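Local structure of OsmC family protein (Rhodothermus marinus, 5CML) at residues R93-S96 and A97-P101; T83-E86 and D87-A91; K169-F172 and L173-E177. The protein hydrolyses carboxyl esters, probably through the alpha/beta-hydrolase domain described here, which is joined to an OsmC domain in the full-length protein. All blocks are in the same frame, centred on the assembly; numbering follows the deposited sequence.

The three contacts come along the chain in the order interaction 2, interaction 1, interaction 3. Interactions 2 and 1 open and close the same helix, 85-98, their centres about 14 Å apart, and a salt bridge from Glu-86 to Arg-93 runs between them. Interaction 3 is the first part of helix 170-179, centred about 12 Å from interaction 2 and joined to it by Arg-89 with Glu-175, Asn-84 with Gln-171 and the rings of Phe-85 and Phe-172. It stays about 11 Å, nearest atoms, from interaction 1. Helix 85-98 thus packs along strand 59-65 of the central mixed sheet at both contacts, and near its start also meets helix 170-179, which falls in sequence between strands 127-131 and 192-196.

Interaction 1. Residues R93-S96 and A97-P101; sequences RFLS and AQYEP
A chi1 of 163° turns the ring of Phe-94 opposite its backbone N, whereas Gln-98 and Tyr-99 both hold CG beside the backbone N, and both come against Phe-94 at the end of helix 85-98. Gln-98 reaches over with an extended chain, its CB above one face of the phenylalanine ring and its NE2 3.3 Å from CE1 of Phe-94, the amide plane turned 61° from the ring. Tyr-99 lies alongside Phe-94, pointing the same way. CZ of Phe-94 sits at the edge of the tyrosine ring, 3.8 Å from CE2 of Tyr-99.

This is the C-terminal end of the beta-alpha-beta crossover helix that connects strand 59-65 to the parallel strand 104-108, with strand 30-36 lying between them in the alpha/beta-hydrolase sheet. Tyr-99 is the first residue to leave helical geometry, yet its N still donates to O of Leu-95 at 2.8 Å. On the sheet side CD2 of Leu-95 touches CB of Tyr-99 at 4.1 Å, and Phe-94 and Leu-95 rest on Leu-62. Replacing Phe-94 by an alanine would probably leave the Gln-98 amide and the Tyr-99 edge without their neighbour and open a gap beside Phe-8. Beyond the turn, Pro-101 folds back so that its CB lies 3.5 Å from OG of Ser-96, a hydroxyl that is hydrogen-bonded to the carbonyl of Cys-92.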
ATOM      1  N   ARG A  93       5.769  12.577   4.694  1.00 23.29           N
ATOM      2  CA  ARG A  93       6.208  13.923   5.098  1.00 22.42           C
ATOM      3  C   ARG A  93       5.266  14.998   4.556  1.00 22.50           C
ATOM      4  O   ARG A  93       4.991  15.988   5.235  1.00 23.00           O
ATOM      5  CB  ARG A  93       7.650  14.190   4.641  1.00 23.92           C
ATOM      6  CG  ARG A  93       8.665  13.338   5.428  1.00 26.04           C
ATOM      7  CD  ARG A  93      10.083  13.862   5.297  1.00 27.64           C
ATOM      8  NE  ARG A  93      10.487  13.940   3.904  1.00 27.93           N
ATOM      9  CZ  ARG A  93      11.050  12.951   3.217  1.00 28.25           C
ATOM     10  NH1 ARG A  93      11.303  11.768   3.784  1.00 29.42           N
ATOM     11  NH2 ARG A  93      11.372  13.154   1.951  1.00 29.55           N
ATOM     12  N   PHE A  94       4.766  14.796   3.342  1.00 21.77           N
ATOM     13  CA  PHE A  94       3.831  15.735   2.729  1.00 22.70           C
ATOM     14  C   PHE A  94       2.570  15.820   3.583  1.00 21.12           C
ATOM     15  O   PHE A  94       2.095  16.909   3.897  1.00 22.68           O
ATOM     16  CB  PHE A  94       3.505  15.299   1.299  1.00 22.66           C
ATOM     17  CG  PHE A  94       2.278  15.950   0.722  1.00 23.37           C
ATOM     18  CD1 PHE A  94       2.337  17.225   0.201  1.00 22.78           C
ATOM     19  CD2 PHE A  94       1.065  15.281   0.692  1.00 25.35           C
ATOM     20  CE1 PHE A  94       1.215  17.820  -0.334  1.00 24.48           C
ATOM     21  CE2 PHE A  94      -0.056  15.886   0.151  1.00 24.79           C
ATOM     22  CZ  PHE A  94       0.022  17.151  -0.357  1.00 24.99           C
ATOM     23  N   LEU A  95       2.052  14.661   4.000  1.00 20.63           N
ATOM     24  CA  LEU A  95       0.847  14.655   4.835  1.00 20.23           C
ATOM     25  C   LEU A  95       1.103  15.304   6.197  1.00 20.91           C
ATOM     26  O   LEU A  95       0.261  16.083   6.700  1.00 20.77           O
ATOM     27  CB  LEU A  95       0.327  13.222   5.007  1.00 21.23           C
ATOM     28  CG  LEU A  95      -0.389  12.627   3.798  1.00 22.21           C
ATOM     29  CD1 LEU A  95      -0.670  11.164   4.095  1.00 23.58           C
ATOM     30  CD2 LEU A  95      -1.718  13.383   3.463  1.00 24.59           C
ATOM     31  N   SER A  96       2.266  15.005   6.779  1.00 20.91           N
ATOM     32  CA  SER A  96       2.631  15.583   8.066  1.00 22.45           C
ATOM     33  C   SER A  96       2.691  17.099   8.003  1.00 22.96           C
ATOM     34  O   SER A  96       2.254  17.779   8.930  1.00 25.00           O
ATOM     35  CB  SER A  96       3.985  15.035   8.547  1.00 23.91           C
ATOM     36  OG  SER A  96       3.863  13.684   8.904  1.00 28.18           O
ATOM     37  N   ALA A  97       3.192  17.629   6.893  1.00 21.56           N
ATOM     38  CA  ALA A  97       3.366  19.075   6.754  1.00 22.07           C
ATOM     39  C   ALA A  97       2.066  19.776   6.370  1.00 21.75           C
ATOM     40  O   ALA A  97       1.677  20.771   6.993  1.00 22.84           O
ATOM     41  CB  ALA A  97       4.431  19.363   5.726  1.00 23.44           C
ATOM     42  N   GLN A  98       1.397  19.268   5.340  1.00 22.28           N
ATOM     43  CA  GLN A  98       0.268  19.986   4.744  1.00 23.89           C
ATOM     44  C   GLN A  98      -1.088  19.556   5.273  1.00 22.34           C
ATOM     45  O   GLN A  98      -2.067  20.313   5.144  1.00 23.93           O
ATOM     46  CB  GLN A  98       0.290  19.853   3.218  1.00 27.25           C
ATOM     47  CG  GLN A  98       1.532  20.525   2.627  1.00 32.34           C
ATOM     48  CD  GLN A  98       1.447  20.854   1.145  1.00 35.51           C
ATOM     49  OE1 GLN A  98       0.395  21.246   0.628  1.00 35.44           O
ATOM     50  NE2 GLN A  98       2.578  20.718   0.455  1.00 37.79           N
ATOM     51  N   TYR A  99      -1.131  18.390   5.921  1.00 21.79           N
ATOM     52  CA  TYR A  99      -2.369  17.854   6.465  1.00 23.31           C
ATOM     53  C   TYR A  99      -2.084  17.391   7.889  1.00 21.75           C
ATOM     54  O   TYR A  99      -1.667  18.207   8.706  1.00 24.25           O
ATOM     55  CB  TYR A  99      -2.934  16.765   5.525  1.00 23.05           C
ATOM     56  CG  TYR A  99      -3.346  17.407   4.212  1.00 21.33           C
ATOM     57  CD1 TYR A  99      -4.573  18.049   4.094  1.00 20.95           C
ATOM     58  CD2 TYR A  99      -2.488  17.447   3.122  1.00 23.58           C
ATOM     59  CE1 TYR A  99      -4.931  18.681   2.944  1.00 23.04           C
ATOM     60  CE2 TYR A  99      -2.844  18.099   1.949  1.00 23.44           C
ATOM     61  CZ  TYR A  99      -4.065  18.718   1.872  1.00 23.61           C
ATOM     62  OH  TYR A  99      -4.458  19.375   0.723  1.00 26.48           O
ATOM     63  N   GLU A 100      -2.309  16.123   8.207  1.00 20.73           N
ATOM     64  CA  GLU A 100      -1.919  15.574   9.490  1.00 21.83           C
ATOM     65  C   GLU A 100      -1.065  14.341   9.215  1.00 21.21           C
ATOM     66  O   GLU A 100      -1.251  13.695   8.192  1.00 22.55           O
ATOM     67  CB  GLU A 100      -3.141  15.184  10.340  1.00 26.19           C
ATOM     68  CG  GLU A 100      -4.096  16.340  10.627  1.00 33.13           C
ATOM     69  CD  GLU A 100      -3.566  17.285  11.690  1.00 45.22           C
ATOM     70  OE1 GLU A 100      -2.766  16.840  12.544  1.00 49.23           O
ATOM     71  OE2 GLU A 100      -3.954  18.479  11.665  1.00 51.37           O
ATOM     72  N   PRO A 101      -0.135  14.018  10.119  1.00 21.92           N
ATOM     73  CA  PRO A 101       0.610  12.777   9.917  1.00 21.75           C
ATOM     74  C   PRO A 101      -0.342  11.605   9.764  1.00 20.68           C
ATOM     75  O   PRO A 101      -1.359  11.528  10.493  1.00 23.55           O
ATOM     76  CB  PRO A 101       1.449  12.645  11.197  1.00 23.30           C
ATOM     77  CG  PRO A 101       1.584  14.060  11.695  1.00 24.43           C
ATOM     78  CD  PRO A 101       0.267  14.712  11.354  1.00 24.33           C
TER

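Interaction 2. Residues T83-E86 and D87-A91; sequences TNFE and DLRAA
Arg-89 starts its path beside Glu-86, with CB of Arg-89 3.7 Å from OE1 of Glu-86, and runs back towards the start of its own helix. CG passes the carbonyl of Phe-85, which the backbone N of Arg-89 already uses as acceptor. The chain then stays extended through CD to NE, which forms a salt bridge with Glu-121. At CZ the guanidinium lays one face over CB of Phe-85, the carbon 3.4 Å above the plane and offset toward the rim. The two terminal nitrogens part company: NH2 pairs with Glu-175 of helix 170-179, while NH1 gives a hydrogen bond of 3.0 Å to a water. That water in turn donates to OE1 of Glu-86, so the two charged groups, with NH1 of Arg-89 and OE1 of Glu-86 4.9 Å apart, are linked through solvent and not by direct contact.

The motif beneath is an N-cap. Asn-84 stands just before helix 85-98, and its OD1 accepts from N of Asp-87 at 3.1 Å, with an N-H...O angle of 151°. A chi1 of 55° makes this possible, placing CG between the backbone N and the carbonyl carbon, in the crowded position. The amide nitrogen ND2 has another partner, Gln-171. Asp-87 sends its carboxylate across the Asn-84 amide at about a right angle and gives OD1 to Asn-10. Beside it the buried OG1 of Thr-83 has no hydrogen-bonding partner in the model. Glu-86, bent at chi2, places OE2 3.7 Å from CB of Ala-90; the same oxygen forms a salt bridge with Arg-93 and accepts a hydrogen bond from the backbone N of Asn-11.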
ATOM      1  N   THR A  83       9.789   3.805  -8.411  1.00 41.17           N
ATOM      2  CA  THR A  83       9.575   4.032  -6.994  1.00 42.59           C
ATOM      3  C   THR A  83      10.593   3.370  -6.069  1.00 40.07           C
ATOM      4  O   THR A  83      11.238   2.366  -6.416  1.00 37.98           O
ATOM      5  CB  THR A  83       8.192   3.551  -6.579  1.00 44.20           C
ATOM      6  OG1 THR A  83       7.816   4.197  -5.357  1.00 46.11           O
ATOM      7  CG2 THR A  83       8.182   2.039  -6.387  1.00 44.95           C
ATOM      8  N   ASN A  84      10.714   3.955  -4.880  1.00 38.92           N
ATOM      9  CA  ASN A  84      11.490   3.369  -3.801  1.00 36.21           C
ATOM     10  C   ASN A  84      10.894   3.756  -2.446  1.00 32.46           C
ATOM     11  O   ASN A  84       9.849   4.406  -2.377  1.00 32.20           O
ATOM     12  CB  ASN A  84      12.951   3.796  -3.904  1.00 37.57           C
ATOM     13  CG  ASN A  84      13.132   5.303  -3.952  1.00 38.10           C
ATOM     14  OD1 ASN A  84      12.219   6.066  -3.656  1.00 36.96           O
ATOM     15  ND2 ASN A  84      14.341   5.734  -4.313  1.00 41.34           N
ATOM     16  N   PHE A  85      11.557   3.351  -1.374  1.00 30.59           N
ATOM     17  CA  PHE A  85      11.095   3.656  -0.027  1.00 29.12           C
ATOM     18  C   PHE A  85      11.065   5.148   0.273  1.00 28.76           C
ATOM     19  O   PHE A  85      10.144   5.623   0.956  1.00 27.58           O
ATOM     20  CB  PHE A  85      11.974   2.947   0.998  1.00 30.02           C
ATOM     21  CG  PHE A  85      11.653   1.502   1.140  1.00 32.79           C
ATOM     22  CD1 PHE A  85      10.433   1.112   1.649  1.00 34.82           C
ATOM     23  CD2 PHE A  85      12.541   0.539   0.735  1.00 36.43           C
ATOM     24  CE1 PHE A  85      10.118  -0.221   1.777  1.00 37.35           C
ATOM     25  CE2 PHE A  85      12.233  -0.812   0.870  1.00 37.83           C
ATOM     26  CZ  PHE A  85      11.016  -1.186   1.385  1.00 37.25           C
ATOM     27  N   GLU A  86      12.051   5.887  -0.236  1.00 29.48           N
ATOM     28  CA  GLU A  86      12.090   7.330  -0.023  1.00 29.30           C
ATOM     29  C   GLU A  86      10.862   8.041  -0.595  1.00 28.52           C
ATOM     30  O   GLU A  86      10.387   8.997  -0.010  1.00 28.72           O
ATOM     31  CB  GLU A  86      13.357   7.935  -0.632  1.00 33.08           C
ATOM     32  CG  GLU A  86      13.310   9.475  -0.834  1.00 35.80           C
ATOM     33  CD  GLU A  86      12.768  10.300   0.365  1.00 36.02           C
ATOM     34  OE1 GLU A  86      12.740   9.828   1.529  1.00 34.72           O
ATOM     35  OE2 GLU A  86      12.343  11.444   0.119  1.00 35.36           O
ATOM     36  N   ASP A  87      10.343   7.587  -1.728  1.00 28.22           N
ATOM     37  CA  ASP A  87       9.129   8.204  -2.260  1.00 28.23           C
ATOM     38  C   ASP A  87       7.952   8.011  -1.318  1.00 25.15           C
ATOM     39  O   ASP A  87       7.139   8.910  -1.163  1.00 24.50           O
ATOM     40  CB  ASP A  87       8.799   7.649  -3.643  1.00 31.13           C
ATOM     41  CG  ASP A  87       9.824   8.044  -4.674  1.00 35.97           C
ATOM     42  OD1 ASP A  87      10.569   9.018  -4.432  1.00 36.97           O
ATOM     43  OD2 ASP A  87       9.897   7.376  -5.723  1.00 39.67           O
ATOM     44  N   LEU A  88       7.839   6.842  -0.694  1.00 25.08           N
ATOM     45  CA  LEU A  88       6.776   6.621   0.288  1.00 26.34           C
ATOM     46  C   LEU A  88       6.987   7.513   1.512  1.00 24.73           C
ATOM     47  O   LEU A  88       6.044   8.126   2.013  1.00 23.64           O
ATOM     48  CB  LEU A  88       6.731   5.158   0.715  1.00 31.99           C
ATOM     49  CG  LEU A  88       5.404   4.451   0.548  1.00 39.44           C
ATOM     50  CD1 LEU A  88       4.855   4.587  -0.887  1.00 40.86           C
ATOM     51  CD2 LEU A  88       5.598   2.994   0.946  1.00 40.04           C
ATOM     52  N   ARG A  89       8.231   7.616   1.977  1.00 23.57           N
ATOM     53  CA  ARG A  89       8.518   8.502   3.100  1.00 23.11           C
ATOM     54  C   ARG A  89       8.174   9.945   2.735  1.00 22.43           C
ATOM     55  O   ARG A  89       7.640  10.668   3.570  1.00 22.52           O
ATOM     56  CB  ARG A  89       9.989   8.392   3.529  1.00 21.16           C
ATOM     57  CG  ARG A  89      10.363   7.013   4.031  1.00 23.01           C
ATOM     58  CD  ARG A  89      11.846   6.938   4.250  1.00 25.57           C
ATOM     59  NE  ARG A  89      12.220   5.588   4.652  1.00 27.39           N
ATOM     60  CZ  ARG A  89      13.155   4.857   4.062  1.00 28.96           C
ATOM     61  NH1 ARG A  89      13.866   5.342   3.043  1.00 31.26           N
ATOM     62  NH2 ARG A  89      13.380   3.629   4.502  1.00 29.24           N
ATOM     63  N   ALA A  90       8.448  10.341   1.491  1.00 21.53           N
ATOM     64  CA  ALA A  90       8.163  11.700   1.030  1.00 22.90           C
ATOM     65  C   ALA A  90       6.659  11.990   1.065  1.00 22.58           C
ATOM     66  O   ALA A  90       6.221  13.123   1.367  1.00 22.65           O
ATOM     67  CB  ALA A  90       8.711  11.905  -0.374  1.00 23.95           C
ATOM     68  N   ALA A  91       5.865  10.964   0.778  1.00 22.44           N
ATOM     69  CA  ALA A  91       4.427  11.118   0.794  1.00 21.20           C
ATOM     70  C   ALA A  91       3.952  11.312   2.231  1.00 21.33           C
ATOM     71  O   ALA A  91       3.021  12.082   2.497  1.00 23.07           O
ATOM     72  CB  ALA A  91       3.749   9.903   0.169  1.00 21.23           C
TER
HETATM   73  O   HOH W   1      14.491   8.298   2.795  1.00 32.21           O

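Interaction 3. Residues K169-F172 and L173-E177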
ATOM      1  N   LYS A 169      12.936   0.809  -8.830  1.00 46.66           N
ATOM      2  CA  LYS A 169      14.360   0.751  -8.479  1.00 46.82           C
ATOM      3  C   LYS A 169      14.786  -0.624  -7.920  1.00 44.58           C
ATOM      4  O   LYS A 169      14.079  -1.224  -7.100  1.00 43.26           O
ATOM      5  CB  LYS A 169      14.687   1.846  -7.459  1.00 49.59           C
ATOM      6  CG  LYS A 169      14.364   3.263  -7.932  1.00 53.58           C
ATOM      7  CD  LYS A 169      15.094   3.582  -9.229  1.00 57.20           C
ATOM      8  CE  LYS A 169      15.243   5.077  -9.451  1.00 59.32           C
ATOM      9  NZ  LYS A 169      16.086   5.374 -10.655  1.00 60.80           N
ATOM     10  N   LYS A 170      15.933  -1.131  -8.372  1.00 45.70           N
ATOM     11  CA  LYS A 170      16.518  -2.338  -7.770  1.00 46.65           C
ATOM     12  C   LYS A 170      16.770  -2.120  -6.281  1.00 42.24           C
ATOM     13  O   LYS A 170      16.747  -3.075  -5.493  1.00 42.14           O
ATOM     14  CB  LYS A 170      17.826  -2.733  -8.459  1.00 51.74           C
ATOM     15  CG  LYS A 170      17.666  -3.224  -9.893  1.00 56.70           C
ATOM     16  CD  LYS A 170      19.032  -3.518 -10.523  1.00 59.74           C
ATOM     17  CE  LYS A 170      18.970  -3.537 -12.046  1.00 61.84           C
ATOM     18  NZ  LYS A 170      20.305  -3.801 -12.671  1.00 63.81           N
ATOM     19  N   GLN A 171      16.989  -0.862  -5.906  1.00 38.75           N
ATOM     20  CA  GLN A 171      17.167  -0.475  -4.510  1.00 39.85           C
ATOM     21  C   GLN A 171      15.994  -0.956  -3.652  1.00 36.71           C
ATOM     22  O   GLN A 171      16.180  -1.292  -2.483  1.00 36.33           O
ATOM     23  CB  GLN A 171      17.333   1.057  -4.399  1.00 44.27           C
ATOM     24  CG  GLN A 171      17.481   1.593  -2.967  1.00 49.31           C
ATOM     25  CD  GLN A 171      17.412   3.115  -2.886  1.00 53.64           C
ATOM     26  OE1 GLN A 171      16.736   3.766  -3.688  1.00 56.13           O
ATOM     27  NE2 GLN A 171      18.114   3.687  -1.914  1.00 53.91           N
ATOM     28  N   PHE A 172      14.792  -1.006  -4.227  1.00 35.63           N
ATOM     29  CA  PHE A 172      13.630  -1.451  -3.472  1.00 34.43           C
ATOM     30  C   PHE A 172      13.827  -2.870  -2.913  1.00 31.77           C
ATOM     31  O   PHE A 172      13.708  -3.077  -1.715  1.00 28.83           O
ATOM     32  CB  PHE A 172      12.360  -1.404  -4.334  1.00 35.68           C
ATOM     33  CG  PHE A 172      11.155  -1.994  -3.663  1.00 37.75           C
ATOM     34  CD1 PHE A 172      10.536  -1.328  -2.615  1.00 39.03           C
ATOM     35  CD2 PHE A 172      10.641  -3.217  -4.073  1.00 37.86           C
ATOM     36  CE1 PHE A 172       9.437  -1.876  -1.978  1.00 39.37           C
ATOM     37  CE2 PHE A 172       9.529  -3.765  -3.440  1.00 38.65           C
ATOM     38  CZ  PHE A 172       8.927  -3.090  -2.398  1.00 38.64           C
ATOM     39  N   LEU A 173      14.117  -3.843  -3.771  1.00 30.86           N
ATOM     40  CA  LEU A 173      14.236  -5.206  -3.289  1.00 31.16           C
ATOM     41  C   LEU A 173      15.465  -5.341  -2.430  1.00 27.01           C
ATOM     42  O   LEU A 173      15.422  -6.038  -1.425  1.00 27.24           O
ATOM     43  CB  LEU A 173      14.290  -6.221  -4.422  1.00 35.06           C
ATOM     44  CG  LEU A 173      14.357  -7.692  -3.964  1.00 37.89           C
ATOM     45  CD1 LEU A 173      13.386  -8.052  -2.829  1.00 36.70           C
ATOM     46  CD2 LEU A 173      14.078  -8.606  -5.123  1.00 40.35           C
ATOM     47  N   GLU A 174      16.561  -4.682  -2.814  1.00 27.26           N
ATOM     48  CA  GLU A 174      17.768  -4.717  -1.991  1.00 27.79           C
ATOM     49  C   GLU A 174      17.515  -4.253  -0.564  1.00 25.76           C
ATOM     50  O   GLU A 174      17.953  -4.897   0.396  1.00 24.36           O
ATOM     51  CB  GLU A 174      18.875  -3.867  -2.611  1.00 30.59           C
ATOM     52  CG  GLU A 174      19.394  -4.441  -3.893  1.00 36.17           C
ATOM     53  CD  GLU A 174      20.576  -3.666  -4.454  1.00 40.91           C
ATOM     54  OE1 GLU A 174      21.122  -2.790  -3.749  1.00 43.27           O
ATOM     55  OE2 GLU A 174      20.953  -3.939  -5.609  1.00 41.50           O
ATOM     56  N   GLU A 175      16.823  -3.125  -0.432  1.00 26.22           N
ATOM     57  CA  GLU A 175      16.536  -2.576   0.872  1.00 26.59           C
ATOM     58  C   GLU A 175      15.545  -3.428   1.646  1.00 25.15           C
ATOM     59  O   GLU A 175      15.671  -3.579   2.849  1.00 25.70           O
ATOM     60  CB  GLU A 175      16.013  -1.140   0.714  1.00 30.84           C
ATOM     61  CG  GLU A 175      15.813  -0.379   2.009  1.00 39.76           C
ATOM     62  CD  GLU A 175      15.571   1.112   1.786  1.00 45.03           C
ATOM     63  OE1 GLU A 175      15.577   1.563   0.608  1.00 44.15           O
ATOM     64  OE2 GLU A 175      15.378   1.841   2.796  1.00 48.61           O
ATOM     65  N   LEU A 176      14.547  -3.968   0.957  1.00 24.68           N
ATOM     66  CA  LEU A 176      13.557  -4.834   1.576  1.00 26.57           C
ATOM     67  C   LEU A 176      14.210  -6.090   2.140  1.00 25.27           C
ATOM     68  O   LEU A 176      13.948  -6.509   3.269  1.00 25.10           O
ATOM     69  CB  LEU A 176      12.494  -5.204   0.544  1.00 29.68           C
ATOM     70  CG  LEU A 176      11.305  -6.000   1.044  1.00 31.63           C
ATOM     71  CD1 LEU A 176      10.494  -5.127   1.987  1.00 32.10           C
ATOM     72  CD2 LEU A 176      10.443  -6.476  -0.133  1.00 34.72           C
ATOM     73  N   GLU A 177      15.111  -6.665   1.352  1.00 24.04           N
ATOM     74  CA  GLU A 177      15.834  -7.850   1.752  1.00 24.16           C
ATOM     75  C   GLU A 177      16.745  -7.534   2.949  1.00 21.85           C
ATOM     76  O   GLU A 177      16.835  -8.316   3.900  1.00 22.38           O
ATOM     77  CB  GLU A 177      16.594  -8.372   0.540  1.00 25.76           C
ATOM     78  CG  GLU A 177      17.451  -9.551   0.771  1.00 29.16           C
ATOM     79  CD  GLU A 177      17.969 -10.139  -0.542  1.00 34.30           C
ATOM     80  OE1 GLU A 177      17.178 -10.241  -1.517  1.00 35.53           O
ATOM     81  OE2 GLU A 177      19.176 -10.480  -0.599  1.00 35.96           O
TER
HETATM   82  O   HOH W   2      13.434  -3.734  -6.583  1.00 40.28           O
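The ring of Phe-172 leans along the next peptide of its own helix, with CD2 of Phe-172 3.5 Å from N of Leu-173. Its far corner comes near the residue one turn on: CZ of Phe-172 approaches CD2 of Leu-176 at 4.3 Å, a loose apolar contact. A chi1 of 174° swings this ring away from its own backbone N, to where it meets Phe-85 and, edge-to-face, Phe-66.

A water lies at the edge of the ring, in its plane, and fills in for a missing helical bond. O of Lys-169 and N of Leu-173 stand too far apart to pair directly, so the water donates to the carbonyl at 2.6 Å and accepts from the amide at 2.9 Å. The regular pattern sets in straight after, N of Glu-174 bonding to O of Lys-170 with a nearly straight N-H...O angle of 175°. CG of Glu-174 also lies against that carbonyl, 3.4 Å from O of Lys-170.

On another flank Gln-171 and Glu-175 run side by side with extended chains, amide and carboxylate planes 42° apart. OE1 of Glu-175 comes within 4.1 Å of CG of Gln-171, and both side chains extend to the start of helix 85-98. Leu-173 faces helix 137-141 instead, against Pro-137 and Val-140. Helix 170-179 directly follows strand 166-169 of the small antiparallel sheet, and both belong to the insertion between strands 127-131 and 192-196, a position consistent with the cap or lid region of alpha/beta-hydrolases.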